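Local coordinates for Trypsin/chymotrypsin inhibitor (Alocasia macrorrhizos, PDB 5YCZ), which inhibits trypsin and alpha-chymotrypsin as a dimeric plant Kunitz-type inhibitor with a beta-trefoil fold, at residues P35-L41 / T82-Q86; G28-L32 / S52-L56; T1-L5 / T67-G71; F59-A63 / S139-R144. All coordinates share one frame; numbering follows the deposited sequence.

Overall arrangement
Four contacts tie loops to one another and to strands of a beta-trefoil. Interactions 1 and 2 have centres about 16 Å apart and touch through L32, which packs on L41 and T82. Interactions 3 and 4, centres about 12 Å apart, lie opposite interactions 1 and 2 respectively across the chain's centre; there P60 meets T67 and V68. Strand 55-60 links the halves, entering in interaction 2 and leaving in interaction 4, centres about 25 Å apart. It carries the predicted reactive bond, L56-A57. Interaction 2 contains L56; the V68 side chain (interaction 3) is about 9 Å from that of A57, the T82 side chain (interaction 1) about 11 Å from that of L56.

Interaction 1 (P35-L41 / T82-Q86); sequences PKGSCPL and TRCPQ
T82 meets L41 through methyl groups, CG2 of T82 to CD1 of L41 at 3.3 Å, the two side chains reaching toward each other tip to tip on a patch completed by L32. R83 makes the polar part of the contact. Its CG sits between the backbone N and the carbonyl carbon (chi1 68°), and the extended chain beyond it carries the guanidinium to the carbonyls of the 35-38 turn. There NH1 donates to S38 O at 2.5 Å, the donor lying out of the carbonyl plane, while NH2 gives P35 O a weak bond of 3.1 Å. P35 O also accepts S38 N, the closing bond of a type II turn, so the arginine reads two carbonyls of that turn. L41 CD2 lies 3.6 Å above the centre of the guanidinium; over the opposite face G37 N sits toward the rim. C84 follows with the covalent link, its SG 2.1 Å from C39 SG and the disulfide torsion at -93°; L41 CD2 also covers C84 SG at 3.5 Å. P85 packs its CD on C39 SG and, like T82, makes a backbone bond to the second subunit. Q86 crosses P40 at about a right angle, OE1 to CB 3.2 Å, next to the cis peptide between C39 and P40. This disulfide between two loops is the first of those characteristic of plant Kunitz inhibitors of the beta-trefoil fold.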
loop_
_atom_site.group_PDB
_atom_site.type_symbol
_atom_site.label_atom_id
_atom_site.label_comp_id
_atom_site.label_asym_id
_atom_site.label_seq_id
_atom_site.Cartn_x
_atom_site.Cartn_y
_atom_site.Cartn_z
ATOM N N PRO A 35 -7.109 -18.641 -3.959
ATOM C CA PRO A 35 -7.154 -19.411 -5.204
ATOM C C PRO A 35 -7.417 -18.495 -6.383
ATOM O O PRO A 35 -7.809 -17.334 -6.232
ATOM C CB PRO A 35 -8.309 -20.393 -4.987
ATOM C CG PRO A 35 -8.451 -20.471 -3.478
ATOM C CD PRO A 35 -8.118 -19.099 -2.987
ATOM N N LYS A 36 -7.169 -19.031 -7.574
ATOM C CA LYS A 36 -7.245 -18.227 -8.784
ATOM C C LYS A 36 -8.593 -17.532 -8.879
ATOM O O LYS A 36 -9.644 -18.183 -8.900
ATOM C CB LYS A 36 -7.003 -19.103 -10.015
ATOM C CG LYS A 36 -7.258 -18.385 -11.330
ATOM C CD LYS A 36 -6.045 -18.428 -12.261
ATOM C CE LYS A 36 -6.365 -17.760 -13.617
ATOM N NZ LYS A 36 -7.244 -16.545 -13.466
ATOM N N GLY A 37 -8.556 -16.200 -8.915
ATOM C CA GLY A 37 -9.758 -15.410 -9.063
ATOM C C GLY A 37 -10.569 -15.253 -7.801
ATOM O O GLY A 37 -11.726 -14.822 -7.874
ATOM N N SER A 38 -10.014 -15.587 -6.648
ATOM C CA SER A 38 -10.724 -15.405 -5.393
ATOM C C SER A 38 -10.349 -14.047 -4.819
ATOM O O SER A 38 -9.184 -13.644 -4.884
ATOM C CB SER A 38 -10.366 -16.526 -4.408
ATOM O OG SER A 38 -11.395 -16.732 -3.457
ATOM N N CYS A 39 -11.330 -13.335 -4.267
ATOM C CA CYS A 39 -11.023 -12.117 -3.529
ATOM C C CYS A 39 -11.830 -12.119 -2.244
ATOM O O CYS A 39 -12.956 -12.619 -2.231
ATOM C CB CYS A 39 -11.333 -10.843 -4.334
ATOM S SG CYS A 39 -10.134 -10.444 -5.679
ATOM N N PRO A 40 -11.279 -11.572 -1.137
ATOM C CA PRO A 40 -9.982 -10.889 -1.058
ATOM C C PRO A 40 -8.824 -11.846 -0.810
ATOM O O PRO A 40 -9.058 -13.004 -0.477
ATOM C CB PRO A 40 -10.150 -9.935 0.142
ATOM C CG PRO A 40 -11.429 -10.329 0.815
ATOM C CD PRO A 40 -11.930 -11.600 0.179
ATOM N N LEU A 41 -7.600 -11.361 -1.005
ATOM C CA LEU A 41 -6.421 -12.100 -0.588
ATOM C C LEU A 41 -6.352 -12.143 0.930
ATOM O O LEU A 41 -6.813 -11.223 1.618
ATOM C CB LEU A 41 -5.155 -11.453 -1.149
ATOM C CG LEU A 41 -5.252 -11.007 -2.609
ATOM C CD1 LEU A 41 -3.914 -10.480 -3.048
ATOM C CD2 LEU A 41 -5.666 -12.169 -3.492
ATOM N N THR A 82 -2.279 -5.101 -6.241
ATOM C CA THR A 82 -2.818 -6.412 -5.987
ATOM C C THR A 82 -3.869 -6.649 -7.046
ATOM O O THR A 82 -4.397 -5.699 -7.631
ATOM C CB THR A 82 -3.369 -6.436 -4.560
ATOM O OG1 THR A 82 -2.291 -6.630 -3.637
ATOM C CG2 THR A 82 -4.435 -7.452 -4.357
ATOM N N ARG A 83 -4.152 -7.920 -7.307
ATOM C CA ARG A 83 -5.214 -8.287 -8.232
ATOM C C ARG A 83 -6.617 -8.094 -7.663
ATOM O O ARG A 83 -7.597 -8.286 -8.396
ATOM C CB ARG A 83 -5.038 -9.748 -8.670
ATOM C CG ARG A 83 -5.268 -10.781 -7.575
ATOM C CD ARG A 83 -5.514 -12.132 -8.219
ATOM N NE ARG A 83 -5.286 -13.269 -7.337
ATOM C CZ ARG A 83 -6.245 -13.863 -6.646
ATOM N NH1 ARG A 83 -7.487 -13.399 -6.737
ATOM N NH2 ARG A 83 -5.954 -14.908 -5.869
ATOM N N CYS A 84 -6.746 -7.746 -6.388
ATOM C CA CYS A 84 -8.023 -7.547 -5.728
ATOM C C CYS A 84 -8.169 -6.088 -5.329
ATOM O O CYS A 84 -7.174 -5.390 -5.112
ATOM C CB CYS A 84 -8.169 -8.426 -4.482
ATOM S SG CYS A 84 -8.271 -10.222 -4.812
ATOM N N PRO A 85 -9.403 -5.589 -5.255
ATOM C CA PRO A 85 -9.625 -4.153 -5.056
ATOM C C PRO A 85 -9.596 -3.693 -3.609
ATOM O O PRO A 85 -9.568 -2.469 -3.370
ATOM C CB PRO A 85 -11.022 -3.973 -5.635
ATOM C CG PRO A 85 -11.708 -5.260 -5.238
ATOM C CD PRO A 85 -10.668 -6.303 -5.507
ATOM N N GLN A 86 -9.649 -4.637 -2.662
ATOM C CA GLN A 86 -9.581 -4.325 -1.240
ATOM C C GLN A 86 -8.202 -3.791 -0.887
ATOM O O GLN A 86 -7.198 -4.139 -1.515
ATOM C CB GLN A 86 -9.870 -5.574 -0.395
ATOM C CG GLN A 86 -11.234 -6.180 -0.636
ATOM C CD GLN A 86 -11.245 -7.161 -1.799
ATOM O OE1 GLN A 86 -10.204 -7.693 -2.205
ATOM N NE2 GLN A 86 -12.420 -7.414 -2.335
#

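Interaction 2 (G28-L32 / S52-L56); sequences GGLTL and SGRPL
T31 holds OG1 anti to the backbone N (chi1 -178°) while R54 keeps CG opposite its carbonyl carbon (chi1 -81°) and runs extended to NE; these torsions bring the two groups together. R54 NE donates to T31 OG1 at 3.0 Å, the oxygen in the guanidinium plane at its edge. R54 NH1 forms a salt bridge to E80, which gives the group a second hold. Close by, R54 N donates to L30 O at 2.7 Å, almost linear at 169°, and G53 CA adds a CH...O contact of 3.4 Å to the same oxygen. In this beta-trefoil strand 30-33 meets the loop that leads into strand 55-60, a strand of another sheet, and the absence of side chains at G29 and G53 lets their CA atoms approach to 4.1 Å. A water bridges the segments: it accepts from L30 N at 3.0 Å and lies 2.8 Å from R54 O. Among buried side chains, L30 CD1 meets L56 CD1 at 4.2 Å, both leucines also packing on A20 of strand 18-22. L56 is predicted to be one of the two residues of the reactive bond, yet its side chain is buried here, with F78 against it.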
loop_
_atom_site.group_PDB
_atom_site.type_symbol
_atom_site.label_atom_id
_atom_site.label_comp_id
_atom_site.label_asym_id
_atom_site.label_seq_id
_atom_site.Cartn_x
_atom_site.Cartn_y
_atom_site.Cartn_z
ATOM N N GLY A 28 9.255 -19.566 5.188
ATOM C CA GLY A 28 9.296 -18.363 4.383
ATOM C C GLY A 28 8.634 -17.151 5.034
ATOM O O GLY A 28 7.917 -17.247 6.031
ATOM N N GLY A 29 8.898 -15.985 4.447
ATOM C CA GLY A 29 8.248 -14.763 4.877
ATOM C C GLY A 29 6.747 -14.731 4.571
ATOM O O GLY A 29 6.114 -15.736 4.236
ATOM N N LEU A 30 6.177 -13.525 4.674
ATOM C CA LEU A 30 4.739 -13.333 4.496
ATOM C C LEU A 30 4.420 -12.779 3.111
ATOM O O LEU A 30 5.233 -12.081 2.499
ATOM C CB LEU A 30 4.166 -12.402 5.568
ATOM C CG LEU A 30 4.547 -12.761 7.006
ATOM C CD1 LEU A 30 3.762 -11.958 8.038
ATOM C CD2 LEU A 30 4.313 -14.213 7.237
ATOM N N THR A 31 3.219 -13.093 2.631
ATOM C CA THR A 31 2.742 -12.679 1.318
ATOM C C THR A 31 1.205 -12.683 1.348
ATOM O O THR A 31 0.591 -12.695 2.422
ATOM C CB THR A 31 3.354 -13.585 0.229
ATOM O OG1 THR A 31 2.940 -13.165 -1.088
ATOM C CG2 THR A 31 2.973 -15.046 0.459
ATOM N N LEU A 32 0.593 -12.654 0.166
ATOM C CA LEU A 32 -0.848 -12.581 -0.014
ATOM C C LEU A 32 -1.276 -13.739 -0.901
ATOM O O LEU A 32 -0.620 -14.011 -1.904
ATOM C CB LEU A 32 -1.246 -11.258 -0.668
ATOM C CG LEU A 32 -1.077 -10.001 0.173
ATOM C CD1 LEU A 32 -1.609 -8.751 -0.532
ATOM C CD2 LEU A 32 -1.803 -10.224 1.488
ATOM N N SER A 52 12.204 -14.142 2.149
ATOM C CA SER A 52 11.791 -12.787 2.485
ATOM C C SER A 52 10.297 -12.542 2.294
ATOM O O SER A 52 9.752 -11.647 2.951
ATOM C CB SER A 52 12.616 -11.767 1.676
ATOM O OG SER A 52 11.977 -11.342 0.475
ATOM N N GLY A 53 9.616 -13.318 1.448
ATOM C CA GLY A 53 8.209 -13.041 1.187
ATOM C C GLY A 53 8.056 -11.735 0.431
ATOM O O GLY A 53 8.836 -11.421 -0.476
ATOM N N ARG A 54 7.054 -10.953 0.807
ATOM C CA ARG A 54 6.832 -9.630 0.248
ATOM C C ARG A 54 7.009 -8.559 1.314
ATOM O O ARG A 54 6.884 -8.834 2.515
ATOM C CB ARG A 54 5.428 -9.520 -0.359
ATOM C CG ARG A 54 5.362 -10.113 -1.734
ATOM C CD ARG A 54 3.961 -10.004 -2.257
ATOM N NE ARG A 54 3.679 -11.090 -3.178
ATOM C CZ ARG A 54 3.686 -10.964 -4.499
ATOM N NH1 ARG A 54 3.947 -9.780 -5.057
ATOM N NH2 ARG A 54 3.419 -12.023 -5.265
ATOM N N PRO A 55 7.294 -7.325 0.911
ATOM C CA PRO A 55 7.577 -6.275 1.901
ATOM C C PRO A 55 6.322 -5.810 2.627
ATOM O O PRO A 55 5.254 -5.649 2.030
ATOM C CB PRO A 55 8.171 -5.139 1.059
ATOM C CG PRO A 55 8.548 -5.762 -0.245
ATOM C CD PRO A 55 7.599 -6.898 -0.462
ATOM N N LEU A 56 6.475 -5.568 3.922
ATOM C CA LEU A 56 5.452 -4.958 4.747
ATOM C C LEU A 56 5.897 -3.572 5.179
ATOM O O LEU A 56 7.085 -3.241 5.170
ATOM C CB LEU A 56 5.164 -5.811 5.984
ATOM C CG LEU A 56 4.609 -7.195 5.679
ATOM C CD1 LEU A 56 5.020 -8.163 6.746
ATOM C CD2 LEU A 56 3.098 -7.132 5.578
HETATM O O HOH W 1 7.668 -10.947 4.207
#

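Interaction 3 (T1-L5 / T67-G71); sequences TNPVL and TVQEG
P3 and Q69 are paired in a single beta bridge, by which the N-terminal segment of this beta-trefoil pairs with the loop between strands 55-60 and 74-77. The touching parts run 104° apart, and the pairing goes no further than that one bridge. Two backbone bonds, one on either side of the bridged pair, define it: V4 N donates to V68 O at 3.0 Å and E70 N to N2 O at 2.9 Å, with N-H...O angles of 162° and 161°. The proline, which has no N-H to offer, is passed over by this pattern, since its neighbours supply the donor and the acceptor. V68 O additionally receives a CH...O contact from P3 CA at 3.2 Å. N2 O is closely approached by E70 OE1, 3.2 Å away, but both are acceptors and no bond links them; the carboxylate is held instead through OE2, which accepts K120 N. Further along the chain, L5 N finds its acceptor in the hydroxyl of Y131, and V68 and G71 make backbone bonds with L12 and I118. V4 and V68, both buried, lie side by side, pointing the same way, with V4 CG2 3.6 Å from V68 CG1 and I118 against both. At the chain start, T1 brings its methyl CG2 to 3.5 Å from E70 O.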
loop_
_atom_site.group_PDB
_atom_site.type_symbol
_atom_site.label_atom_id
_atom_site.label_comp_id
_atom_site.label_asym_id
_atom_site.label_seq_id
_atom_site.Cartn_x
_atom_site.Cartn_y
_atom_site.Cartn_z
ATOM N N THR A 1 8.388 3.576 25.595
ATOM C CA THR A 1 8.848 2.220 25.867
ATOM C C THR A 1 10.016 1.848 24.953
ATOM O O THR A 1 10.898 2.670 24.681
ATOM C CB THR A 1 7.679 1.181 25.722
ATOM O OG1 THR A 1 8.172 -0.156 25.882
ATOM C CG2 THR A 1 6.956 1.317 24.381
ATOM N N ASN A 2 10.019 0.604 24.487
ATOM C CA ASN A 2 11.108 0.060 23.697
ATOM C C ASN A 2 10.664 -0.100 22.254
ATOM O O ASN A 2 9.658 -0.779 21.988
ATOM C CB ASN A 2 11.540 -1.281 24.276
ATOM C CG ASN A 2 11.453 -1.306 25.791
ATOM O OD1 ASN A 2 11.928 -0.386 26.465
ATOM N ND2 ASN A 2 10.822 -2.343 26.337
ATOM N N PRO A 3 11.361 0.497 21.293
ATOM C CA PRO A 3 11.012 0.268 19.892
ATOM C C PRO A 3 11.298 -1.167 19.499
ATOM O O PRO A 3 11.953 -1.937 20.208
ATOM C CB PRO A 3 11.904 1.247 19.120
ATOM C CG PRO A 3 13.040 1.502 20.016
ATOM C CD PRO A 3 12.508 1.408 21.427
ATOM N N VAL A 4 10.771 -1.516 18.373
ATOM C CA VAL A 4 11.100 -2.762 17.701
ATOM C C VAL A 4 12.332 -2.506 16.839
ATOM O O VAL A 4 12.534 -1.400 16.336
ATOM C CB VAL A 4 9.872 -3.240 16.893
ATOM C CG1 VAL A 4 10.134 -4.562 16.211
ATOM C CG2 VAL A 4 8.644 -3.329 17.815
ATOM N N LEU A 5 13.188 -3.503 16.688
ATOM C CA LEU A 5 14.407 -3.350 15.908
ATOM C C LEU A 5 14.490 -4.396 14.803
ATOM O O LEU A 5 13.931 -5.498 14.920
ATOM C CB LEU A 5 15.653 -3.471 16.795
ATOM C CG LEU A 5 15.560 -2.865 18.192
ATOM C CD1 LEU A 5 16.797 -3.223 19.011
ATOM C CD2 LEU A 5 15.368 -1.356 18.096
ATOM N N THR A 67 8.693 5.783 14.920
ATOM C CA THR A 67 9.208 4.435 15.034
ATOM C C THR A 67 8.081 3.575 15.582
ATOM O O THR A 67 7.107 4.090 16.140
ATOM C CB THR A 67 10.430 4.384 15.961
ATOM O OG1 THR A 67 10.005 4.528 17.321
ATOM C CG2 THR A 67 11.396 5.508 15.644
ATOM N N VAL A 68 8.193 2.265 15.418
ATOM C CA VAL A 68 7.196 1.362 15.980
ATOM C C VAL A 68 7.599 1.011 17.405
ATOM O O VAL A 68 8.738 0.601 17.656
ATOM C CB VAL A 68 7.036 0.104 15.120
ATOM C CG1 VAL A 68 6.554 -1.068 15.973
ATOM C CG2 VAL A 68 6.037 0.375 14.035
ATOM N N GLN A 69 6.668 1.171 18.340
ATOM C CA GLN A 69 6.908 0.844 19.737
ATOM C C GLN A 69 6.309 -0.513 20.082
ATOM O O GLN A 69 5.199 -0.846 19.660
ATOM C CB GLN A 69 6.317 1.913 20.660
ATOM C CG GLN A 69 6.940 3.300 20.524
ATOM C CD GLN A 69 8.381 3.325 20.970
ATOM O OE1 GLN A 69 8.691 3.048 22.129
ATOM N NE2 GLN A 69 9.277 3.643 20.045
ATOM N N GLU A 70 7.057 -1.286 20.853
ATOM C CA GLU A 70 6.552 -2.524 21.416
ATOM C C GLU A 70 5.254 -2.302 22.184
ATOM O O GLU A 70 5.122 -1.352 22.958
ATOM C CB GLU A 70 7.601 -3.089 22.353
ATOM C CG GLU A 70 7.866 -4.530 22.210
ATOM C CD GLU A 70 9.225 -4.838 22.737
ATOM O OE1 GLU A 70 10.063 -3.910 22.695
ATOM O OE2 GLU A 70 9.454 -5.982 23.192
ATOM N N GLY A 71 4.296 -3.194 21.974
ATOM C CA GLY A 71 3.039 -3.137 22.675
ATOM C C GLY A 71 2.062 -2.074 22.213
ATOM O O GLY A 71 0.898 -2.134 22.600
#

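Interaction 4 (F59-A63 / S139-R144); sequences FPENA and STGVER
E61 and R144 form a salt bridge of unusual geometry: the two side chains cross at about a right angle, and the carboxylate plane is turned 80° from that of the guanidinium, so no paired, coplanar bonds are made. A single long approach remains, E61 OE1 to R144 NH2 at 3.4 Å, at the edge of the guanidinium. One face of that group is covered by V142 of its own segment, CG2 lying 3.4 Å above its centre. The acid has stronger partners, OE1 bridging to R115 and OE2 accepting the hydroxyl of T73, which together probably fix its rotation. K107 lies near R144 NH1, and the carboxylate would be expected to offset part of that positive charge. The clear hydrogen bond across the contact is N62 ND2 to G141 O, 2.9 Å and nearly straight at 170°. The donor meets G141 O in the carbonyl plane, on a lone pair, and N62 reaches it because CG stands opposite its backbone N (chi1 -163°). Beyond G141 the chain makes an inverse gamma turn centred on E143. The contact thus joins the exit of strand 55-60 in the beta-trefoil to the long loop between strands 131-135 and 153-159, a loop cross-linked by the disulfides C136-C151 and C138-C147.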
loop_
_atom_site.group_PDB
_atom_site.type_symbol
_atom_site.label_atom_id
_atom_site.label_comp_id
_atom_site.label_asym_id
_atom_site.label_seq_id
_atom_site.Cartn_x
_atom_site.Cartn_y
_atom_site.Cartn_z
ATOM N N PHE A 59 2.430 1.242 10.548
ATOM C CA PHE A 59 1.872 2.573 10.748
ATOM C C PHE A 59 1.339 2.654 12.171
ATOM O O PHE A 59 0.204 2.229 12.440
ATOM C CB PHE A 59 0.776 2.865 9.726
ATOM C CG PHE A 59 1.274 2.848 8.319
ATOM C CD1 PHE A 59 1.360 1.656 7.615
ATOM C CD2 PHE A 59 1.701 4.022 7.710
ATOM C CE1 PHE A 59 1.855 1.639 6.305
ATOM C CE2 PHE A 59 2.197 4.024 6.410
ATOM C CZ PHE A 59 2.268 2.834 5.701
ATOM N N PRO A 60 2.132 3.172 13.109
ATOM C CA PRO A 60 1.659 3.280 14.487
ATOM C C PRO A 60 0.408 4.133 14.535
ATOM O O PRO A 60 0.310 5.151 13.850
ATOM C CB PRO A 60 2.825 3.957 15.209
ATOM C CG PRO A 60 3.985 3.793 14.308
ATOM C CD PRO A 60 3.445 3.806 12.935
ATOM N N GLU A 61 -0.568 3.694 15.328
ATOM C CA GLU A 61 -1.793 4.472 15.447
ATOM C C GLU A 61 -1.534 5.839 16.062
ATOM O O GLU A 61 -2.331 6.761 15.846
ATOM C CB GLU A 61 -2.828 3.725 16.278
ATOM C CG GLU A 61 -3.661 2.741 15.490
ATOM C CD GLU A 61 -5.014 2.473 16.141
ATOM O OE1 GLU A 61 -6.046 2.796 15.514
ATOM O OE2 GLU A 61 -5.042 1.934 17.275
ATOM N N ASN A 62 -0.439 5.990 16.815
ATOM C CA ASN A 62 -0.049 7.269 17.404
ATOM C C ASN A 62 0.774 8.051 16.393
ATOM O O ASN A 62 1.844 7.595 15.980
ATOM C CB ASN A 62 0.752 7.061 18.689
ATOM C CG ASN A 62 0.828 8.325 19.546
ATOM O OD1 ASN A 62 1.081 9.421 19.038
ATOM N ND2 ASN A 62 0.591 8.177 20.849
ATOM N N ALA A 63 0.305 9.252 16.046
ATOM C CA ALA A 63 0.828 9.951 14.874
ATOM C C ALA A 63 2.230 10.526 15.089
ATOM O O ALA A 63 2.964 10.732 14.111
ATOM C CB ALA A 63 -0.146 11.051 14.461
ATOM N N SER A 139 -7.077 0.241 20.938
ATOM C CA SER A 139 -5.867 1.033 20.771
ATOM C C SER A 139 -5.074 1.073 22.069
ATOM O O SER A 139 -5.616 0.910 23.168
ATOM C CB SER A 139 -6.195 2.454 20.317
ATOM O OG SER A 139 -6.479 2.507 18.928
ATOM N N THR A 140 -3.769 1.266 21.919
ATOM C CA THR A 140 -2.863 1.305 23.054
ATOM C C THR A 140 -1.600 2.041 22.639
ATOM O O THR A 140 -1.261 2.113 21.453
ATOM C CB THR A 140 -2.551 -0.101 23.555
ATOM O OG1 THR A 140 -2.044 -0.008 24.889
ATOM C CG2 THR A 140 -1.537 -0.758 22.688
ATOM N N GLY A 141 -0.906 2.594 23.633
ATOM C CA GLY A 141 0.119 3.571 23.320
ATOM C C GLY A 141 -0.420 4.800 22.626
ATOM O O GLY A 141 0.339 5.516 21.969
ATOM N N VAL A 142 -1.720 5.064 22.746
ATOM C CA VAL A 142 -2.385 6.132 22.015
ATOM C C VAL A 142 -2.983 7.092 23.036
ATOM O O VAL A 142 -3.623 6.667 24.008
ATOM C CB VAL A 142 -3.457 5.574 21.053
ATOM C CG1 VAL A 142 -4.804 5.335 21.746
ATOM C CG2 VAL A 142 -3.619 6.461 19.847
ATOM N N GLU A 143 -2.724 8.381 22.853
ATOM C CA GLU A 143 -3.202 9.377 23.810
ATOM C C GLU A 143 -4.589 9.855 23.375
ATOM O O GLU A 143 -4.803 10.992 22.945
ATOM C CB GLU A 143 -2.206 10.521 23.942
ATOM C CG GLU A 143 -2.110 11.083 25.358
ATOM C CD GLU A 143 -1.760 12.569 25.391
ATOM O OE1 GLU A 143 -1.831 13.230 24.329
ATOM O OE2 GLU A 143 -1.430 13.080 26.487
ATOM N N ARG A 144 -5.538 8.934 23.475
ATOM C CA ARG A 144 -6.948 9.247 23.289
ATOM C C ARG A 144 -7.752 8.139 23.954
ATOM O O ARG A 144 -7.200 7.086 24.305
ATOM C CB ARG A 144 -7.302 9.385 21.795
ATOM C CG ARG A 144 -7.634 8.072 21.085
ATOM C CD ARG A 144 -7.453 8.221 19.585
ATOM N NE ARG A 144 -7.132 6.953 18.936
ATOM C CZ ARG A 144 -6.350 6.838 17.867
ATOM N NH1 ARG A 144 -5.788 7.915 17.324
ATOM N NH2 ARG A 144 -6.125 5.639 17.345
#